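Local structure of stress response kinase A (Escherichia coli, 1ZYL) at residues A[26-40]-A[44-58]. The protein phosphorylates itself and other proteins on serine and threonine using ATP, and probably protects cells against stress linked to reactive oxygen species. Numbering follows the deposited sequence.
Sequences RVDSGLTPLNSYENR and FQDEDRRRFVVKFYR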
loop_
_atom_site.group_PDB
_atom_site.type_symbol
_atom_site.label_atom_id
_atom_site.label_comp_id
_atom_site.label_asym_id
_atom_site.label_seq_id
_atom_site.Cartn_x
_atom_site.Cartn_y
_atom_site.Cartn_z
ATOM N N ARG A 26 -25.570 13.484 8.735
ATOM C CA ARG A 26 -26.841 12.788 8.590
ATOM C C ARG A 26 -26.621 11.627 7.637
ATOM O O ARG A 26 -26.064 11.814 6.554
ATOM C CB ARG A 26 -27.900 13.709 7.986
ATOM C CG ARG A 26 -28.003 15.098 8.595
ATOM C CD ARG A 26 -29.149 15.856 7.927
ATOM N NE ARG A 26 -29.207 17.271 8.285
ATOM C CZ ARG A 26 -30.110 18.119 7.799
ATOM N NH1 ARG A 26 -30.102 19.394 8.166
ATOM N NH2 ARG A 26 -31.025 17.687 6.942
ATOM N N VAL A 27 -27.051 10.432 8.028
ATOM C CA VAL A 27 -26.883 9.274 7.162
ATOM C C VAL A 27 -28.048 9.213 6.182
ATOM O O VAL A 27 -28.202 10.102 5.346
ATOM C CB VAL A 27 -26.813 7.959 7.972
ATOM C CG1 VAL A 27 -26.470 6.796 7.050
ATOM C CG2 VAL A 27 -25.768 8.078 9.067
ATOM N N ASP A 28 -28.872 8.178 6.296
ATOM C CA ASP A 28 -30.020 8.000 5.413
ATOM C C ASP A 28 -30.653 6.637 5.656
ATOM O O ASP A 28 -31.612 6.510 6.416
ATOM C CB ASP A 28 -29.583 8.096 3.951
ATOM C CG ASP A 28 -30.727 7.875 2.987
ATOM O OD1 ASP A 28 -31.364 6.805 3.049
ATOM O OD2 ASP A 28 -30.987 8.772 2.161
ATOM N N SER A 29 -30.107 5.619 4.998
ATOM C CA SER A 29 -30.611 4.261 5.138
ATOM C C SER A 29 -29.483 3.241 5.162
ATOM O O SER A 29 -28.745 3.078 4.188
ATOM C CB SER A 29 -31.575 3.923 3.997
ATOM O OG SER A 29 -32.024 2.578 4.094
ATOM N N GLY A 30 -29.359 2.564 6.295
ATOM C CA GLY A 30 -28.341 1.549 6.449
ATOM C C GLY A 30 -26.902 1.991 6.289
ATOM O O GLY A 30 -26.573 2.875 5.498
ATOM N N LEU A 31 -26.044 1.351 7.072
ATOM C CA LEU A 31 -24.612 1.593 7.056
ATOM C C LEU A 31 -24.002 0.290 6.552
ATOM O O LEU A 31 -23.428 -0.472 7.321
ATOM C CB LEU A 31 -24.096 1.877 8.468
ATOM C CG LEU A 31 -23.295 3.153 8.751
ATOM C CD1 LEU A 31 -22.563 2.979 10.074
ATOM C CD2 LEU A 31 -22.301 3.428 7.640
ATOM N N THR A 32 -24.146 0.026 5.261
ATOM C CA THR A 32 -23.609 -1.192 4.670
ATOM C C THR A 32 -22.078 -1.195 4.573
ATOM O O THR A 32 -21.475 -0.293 3.988
ATOM C CB THR A 32 -24.203 -1.403 3.284
ATOM O OG1 THR A 32 -23.265 -2.117 2.468
ATOM C CG2 THR A 32 -24.543 -0.060 2.651
ATOM N N PRO A 33 -21.432 -2.228 5.138
ATOM C CA PRO A 33 -19.979 -2.411 5.160
ATOM C C PRO A 33 -19.326 -2.926 3.884
ATOM O O PRO A 33 -19.881 -3.772 3.183
ATOM C CB PRO A 33 -19.790 -3.393 6.304
ATOM C CG PRO A 33 -20.956 -4.288 6.128
ATOM C CD PRO A 33 -22.086 -3.293 5.919
ATOM N N LEU A 34 -18.132 -2.401 3.612
ATOM C CA LEU A 34 -17.318 -2.796 2.465
ATOM C C LEU A 34 -16.154 -3.583 3.058
ATOM O O LEU A 34 -15.829 -3.417 4.233
ATOM C CB LEU A 34 -16.771 -1.576 1.724
ATOM C CG LEU A 34 -17.741 -0.593 1.073
ATOM C CD1 LEU A 34 -18.718 -1.344 0.188
ATOM C CD2 LEU A 34 -18.472 0.183 2.144
ATOM N N ASN A 35 -15.511 -4.430 2.268
ATOM C CA ASN A 35 -14.413 -5.202 2.821
ATOM C C ASN A 35 -13.024 -4.641 2.528
ATOM O O ASN A 35 -12.597 -4.542 1.378
ATOM C CB ASN A 35 -14.497 -6.674 2.368
ATOM C CG ASN A 35 -13.966 -6.896 0.957
ATOM O OD1 ASN A 35 -14.528 -6.397 -0.018
ATOM N ND2 ASN A 35 -12.876 -7.649 0.848
ATOM N N SER A 36 -12.342 -4.256 3.600
ATOM C CA SER A 36 -10.979 -3.743 3.560
ATOM C C SER A 36 -10.350 -4.321 4.817
ATOM O O SER A 36 -10.921 -4.208 5.898
ATOM C CB SER A 36 -10.954 -2.221 3.635
ATOM O OG SER A 36 -9.629 -1.764 3.876
ATOM N N TYR A 37 -9.186 -4.942 4.688
ATOM C CA TYR A 37 -8.534 -5.547 5.840
ATOM C C TYR A 37 -7.921 -4.558 6.827
ATOM O O TYR A 37 -8.133 -4.674 8.034
ATOM C CB TYR A 37 -7.440 -6.521 5.382
ATOM C CG TYR A 37 -7.945 -7.758 4.687
ATOM C CD1 TYR A 37 -8.861 -8.601 5.309
ATOM C CD2 TYR A 37 -7.504 -8.090 3.405
ATOM C CE1 TYR A 37 -9.328 -9.745 4.671
ATOM C CE2 TYR A 37 -7.964 -9.230 2.756
ATOM C CZ TYR A 37 -8.878 -10.052 3.393
ATOM O OH TYR A 37 -9.363 -11.168 2.752
ATOM N N GLU A 38 -7.158 -3.596 6.312
ATOM C CA GLU A 38 -6.470 -2.623 7.159
ATOM C C GLU A 38 -7.357 -1.820 8.088
ATOM O O GLU A 38 -7.164 -1.832 9.308
ATOM C CB GLU A 38 -5.651 -1.649 6.315
ATOM C CG GLU A 38 -4.758 -0.756 7.163
ATOM C CD GLU A 38 -3.803 -1.564 8.035
ATOM O OE1 GLU A 38 -2.644 -1.777 7.619
ATOM O OE2 GLU A 38 -4.220 -2.001 9.128
ATOM N N ASN A 39 -8.314 -1.106 7.505
ATOM C CA ASN A 39 -9.224 -0.284 8.287
ATOM C C ASN A 39 -10.664 -0.719 8.031
ATOM O O ASN A 39 -10.942 -1.421 7.065
ATOM C CB ASN A 39 -9.059 1.183 7.896
ATOM C CG ASN A 39 -7.612 1.567 7.642
ATOM O OD1 ASN A 39 -6.795 1.619 8.565
ATOM N ND2 ASN A 39 -7.289 1.843 6.375
ATOM N N ARG A 40 -11.573 -0.291 8.902
ATOM C CA ARG A 40 -12.992 -0.608 8.775
ATOM C C ARG A 40 -13.697 0.475 7.951
ATOM O O ARG A 40 -13.780 1.625 8.372
ATOM C CB ARG A 40 -13.628 -0.699 10.170
ATOM C CG ARG A 40 -13.690 -2.108 10.773
ATOM C CD ARG A 40 -14.637 -2.965 9.950
ATOM N NE ARG A 40 -15.115 -4.154 10.653
ATOM C CZ ARG A 40 -16.003 -5.011 10.149
ATOM N NH1 ARG A 40 -16.383 -6.065 10.856
ATOM N NH2 ARG A 40 -16.510 -4.820 8.935
ATOM N N PHE A 44 -22.545 4.685 2.872
ATOM C CA PHE A 44 -23.842 5.213 3.283
ATOM C C PHE A 44 -24.290 6.371 2.388
ATOM O O PHE A 44 -23.488 7.228 2.026
ATOM C CB PHE A 44 -23.775 5.662 4.749
ATOM C CG PHE A 44 -22.931 6.887 4.977
ATOM C CD1 PHE A 44 -23.496 8.157 4.933
ATOM C CD2 PHE A 44 -21.569 6.775 5.223
ATOM C CE1 PHE A 44 -22.715 9.296 5.130
ATOM C CE2 PHE A 44 -20.778 7.912 5.422
ATOM C CZ PHE A 44 -21.355 9.173 5.375
ATOM N N GLN A 45 -25.569 6.382 2.020
ATOM C CA GLN A 45 -26.113 7.444 1.174
ATOM C C GLN A 45 -26.324 8.702 2.001
ATOM O O GLN A 45 -26.182 8.685 3.223
ATOM C CB GLN A 45 -27.450 7.024 0.562
ATOM C CG GLN A 45 -27.390 5.783 -0.293
ATOM C CD GLN A 45 -28.764 5.343 -0.753
ATOM O OE1 GLN A 45 -29.416 6.028 -1.541
ATOM N NE2 GLN A 45 -29.216 4.199 -0.253
ATOM N N ASP A 46 -26.678 9.790 1.326
ATOM C CA ASP A 46 -26.904 11.069 1.991
ATOM C C ASP A 46 -28.327 11.543 1.701
ATOM O O ASP A 46 -29.025 10.942 0.886
ATOM C CB ASP A 46 -25.888 12.089 1.468
ATOM C CG ASP A 46 -25.806 13.330 2.327
ATOM O OD1 ASP A 46 -25.527 13.201 3.542
ATOM O OD2 ASP A 46 -26.010 14.437 1.784
ATOM N N GLU A 47 -28.764 12.602 2.378
ATOM C CA GLU A 47 -30.102 13.148 2.151
ATOM C C GLU A 47 -30.126 13.760 0.750
ATOM O O GLU A 47 -30.084 14.984 0.585
ATOM C CB GLU A 47 -30.430 14.217 3.201
ATOM C CG GLU A 47 -29.426 15.354 3.255
ATOM C CD GLU A 47 -28.739 15.460 4.600
ATOM O OE1 GLU A 47 -28.332 14.411 5.142
ATOM O OE2 GLU A 47 -28.597 16.594 5.107
ATOM N N ASP A 48 -30.188 12.881 -0.248
ATOM C CA ASP A 48 -30.192 13.241 -1.663
ATOM C C ASP A 48 -29.699 11.978 -2.357
ATOM O O ASP A 48 -29.585 11.919 -3.577
ATOM C CB ASP A 48 -29.201 14.375 -1.934
ATOM C CG ASP A 48 -27.745 13.913 -1.850
ATOM O OD1 ASP A 48 -27.397 13.172 -0.899
ATOM O OD2 ASP A 48 -26.945 14.299 -2.734
ATOM N N ARG A 49 -29.414 10.975 -1.531
ATOM C CA ARG A 49 -28.898 9.670 -1.931
ATOM C C ARG A 49 -27.657 9.723 -2.827
ATOM O O ARG A 49 -27.651 9.213 -3.949
ATOM C CB ARG A 49 -30.000 8.795 -2.566
ATOM C CG ARG A 49 -30.413 9.118 -3.997
ATOM C CD ARG A 49 -30.569 7.829 -4.823
ATOM N NE ARG A 49 -31.414 6.824 -4.167
ATOM C CZ ARG A 49 -31.715 5.636 -4.689
ATOM N NH1 ARG A 49 -31.244 5.291 -5.881
ATOM N NH2 ARG A 49 -32.487 4.789 -4.019
ATOM N N ARG A 50 -26.602 10.346 -2.308
ATOM C CA ARG A 50 -25.328 10.451 -3.017
ATOM C C ARG A 50 -24.323 9.709 -2.127
ATOM O O ARG A 50 -23.828 10.251 -1.137
ATOM C CB ARG A 50 -24.935 11.925 -3.190
ATOM C CG ARG A 50 -23.958 12.197 -4.332
ATOM C CD ARG A 50 -22.600 11.533 -4.102
ATOM N NE ARG A 50 -21.645 11.820 -5.173
ATOM C CZ ARG A 50 -21.796 11.444 -6.442
ATOM N NH1 ARG A 50 -22.869 10.756 -6.816
ATOM N NH2 ARG A 50 -20.874 11.758 -7.345
ATOM N N ARG A 51 -24.042 8.460 -2.493
ATOM C CA ARG A 51 -23.148 7.573 -1.746
ATOM C C ARG A 51 -21.847 8.147 -1.173
ATOM O O ARG A 51 -21.178 8.980 -1.788
ATOM C CB ARG A 51 -22.839 6.339 -2.594
ATOM C CG ARG A 51 -24.081 5.660 -3.164
ATOM C CD ARG A 51 -23.711 4.390 -3.911
ATOM N NE ARG A 51 -22.595 4.614 -4.827
ATOM C CZ ARG A 51 -21.999 3.660 -5.537
ATOM N NH1 ARG A 51 -22.414 2.404 -5.446
ATOM N NH2 ARG A 51 -20.978 3.963 -6.331
ATOM N N PHE A 52 -21.512 7.663 0.025
ATOM C CA PHE A 52 -20.322 8.050 0.790
ATOM C C PHE A 52 -19.748 6.813 1.481
ATOM O O PHE A 52 -20.347 5.738 1.457
ATOM C CB PHE A 52 -20.696 9.055 1.882
ATOM C CG PHE A 52 -20.698 10.478 1.433
ATOM C CD1 PHE A 52 -19.503 11.136 1.169
ATOM C CD2 PHE A 52 -21.896 11.177 1.307
ATOM C CE1 PHE A 52 -19.495 12.476 0.787
ATOM C CE2 PHE A 52 -21.906 12.518 0.925
ATOM C CZ PHE A 52 -20.702 13.170 0.665
ATOM N N VAL A 53 -18.587 6.973 2.105
ATOM C CA VAL A 53 -17.960 5.875 2.836
ATOM C C VAL A 53 -17.226 6.440 4.042
ATOM O O VAL A 53 -16.567 7.470 3.948
ATOM C CB VAL A 53 -16.942 5.073 1.969
ATOM C CG1 VAL A 53 -17.642 4.412 0.803
ATOM C CG2 VAL A 53 -15.853 5.980 1.462
ATOM N N VAL A 54 -17.367 5.788 5.187
ATOM C CA VAL A 54 -16.665 6.253 6.369
ATOM C C VAL A 54 -15.504 5.297 6.512
ATOM O O VAL A 54 -15.652 4.102 6.256
ATOM C CB VAL A 54 -17.498 6.150 7.661
ATOM C CG1 VAL A 54 -17.218 7.366 8.528
ATOM C CG2 VAL A 54 -18.973 5.998 7.346
ATOM N N LYS A 55 -14.353 5.820 6.911
ATOM C CA LYS A 55 -13.186 4.992 7.078
ATOM C C LYS A 55 -12.727 5.185 8.503
ATOM O O LYS A 55 -12.397 6.302 8.903
ATOM C CB LYS A 55 -12.081 5.432 6.112
ATOM C CG LYS A 55 -10.977 4.395 5.835
ATOM C CD LYS A 55 -9.878 4.998 4.945
ATOM C CE LYS A 55 -9.010 3.932 4.246
ATOM N NZ LYS A 55 -9.628 3.333 3.007
ATOM N N PHE A 56 -12.737 4.108 9.280
ATOM C CA PHE A 56 -12.272 4.192 10.646
ATOM C C PHE A 56 -10.871 3.651 10.676
ATOM O O PHE A 56 -10.654 2.456 10.544
ATOM C CB PHE A 56 -13.160 3.396 11.592
ATOM C CG PHE A 56 -14.374 4.141 12.034
ATOM C CD1 PHE A 56 -15.412 4.392 11.145
ATOM C CD2 PHE A 56 -14.474 4.608 13.334
ATOM C CE1 PHE A 56 -16.535 5.099 11.547
ATOM C CE2 PHE A 56 -15.592 5.314 13.746
ATOM C CZ PHE A 56 -16.627 5.561 12.850
ATOM N N TYR A 57 -9.917 4.553 10.827
ATOM C CA TYR A 57 -8.521 4.184 10.868
ATOM C C TYR A 57 -8.279 3.279 12.061
ATOM O O TYR A 57 -8.629 3.621 13.186
ATOM C CB TYR A 57 -7.683 5.455 10.949
ATOM C CG TYR A 57 -7.740 6.262 9.667
ATOM C CD1 TYR A 57 -6.986 5.880 8.556
ATOM C CD2 TYR A 57 -8.566 7.385 9.551
ATOM C CE1 TYR A 57 -7.046 6.591 7.364
ATOM C CE2 TYR A 57 -8.635 8.109 8.349
ATOM C CZ TYR A 57 -7.870 7.700 7.260
ATOM O OH TYR A 57 -7.931 8.370 6.059
ATOM N N ARG A 58 -7.693 2.113 11.814
ATOM C CA ARG A 58 -7.439 1.175 12.895
ATOM C C ARG A 58 -6.475 1.760 13.922
ATOM O O ARG A 58 -5.361 2.184 13.597
ATOM C CB ARG A 58 -6.920 -0.176 12.347
ATOM C CG ARG A 58 -5.401 -0.412 12.342
ATOM C CD ARG A 58 -5.067 -1.904 12.571
ATOM N NE ARG A 58 -5.664 -2.788 11.564
ATOM C CZ ARG A 58 -6.147 -3.998 11.831
ATOM N NH1 ARG A 58 -6.674 -4.745 10.874
ATOM N NH2 ARG A 58 -6.115 -4.456 13.068
#
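The carbonyl oxygen E38 O takes the NE of R58 at 2.9 Å, lying in the carbonyl plane, with a weak second bond from NH1. NH1 also reaches Y37 O at 3.2 Å, and so the R58 guanidinium binds two successive carbonyls of the loop between strands 32-34 and 40-44. This is the N-terminal antiparallel sheet of a kinase-like fold, and the loop corresponds in position to the glycine-rich loop of protein kinases, consistent with the ATP site inferred at S36. The R58 chain bends at chi2 and chi3 (58°), bringing NE back to E38. Its single N-H is shared between E38 O and, in a salt bridge, E38 OE2, also 2.9 Å from NE; neither bond is straight, and the carboxylate is turned 82° to the guanidinium. E38 OE1 is held in turn by R284, R61 and the indole of W280. A leucine in place of R58 would probably leave the carbonyls of Y37 and E38 without these donors and E38 OE2 without this positive mate.

Next along, R40 and F56 form an antiparallel hydrogen-bonded pair joining strands 40-44 and 52-57: F56 N gives R40 O a nearly straight bond of 2.8 Å, and R40 N returns a weak one to F56 O. N39 has its CB against F56 O; its OD1 accepts a weak bond from R58 N, while ND2 lies beside K55 CE and bonds D219. K55 itself faces the inferred magnesium ligand D217 across a long, weak ion pair.

Farther along, V27 CG1 and L31 CD2 both touch F44 CB, at 3.7 and 3.9 Å, from directions about a right angle apart. Past V27, E47 OE2 lies over one face of the R26 guanidinium, 3.2 Å from NH2, a salt bridge with no N-H aimed at the oxygen.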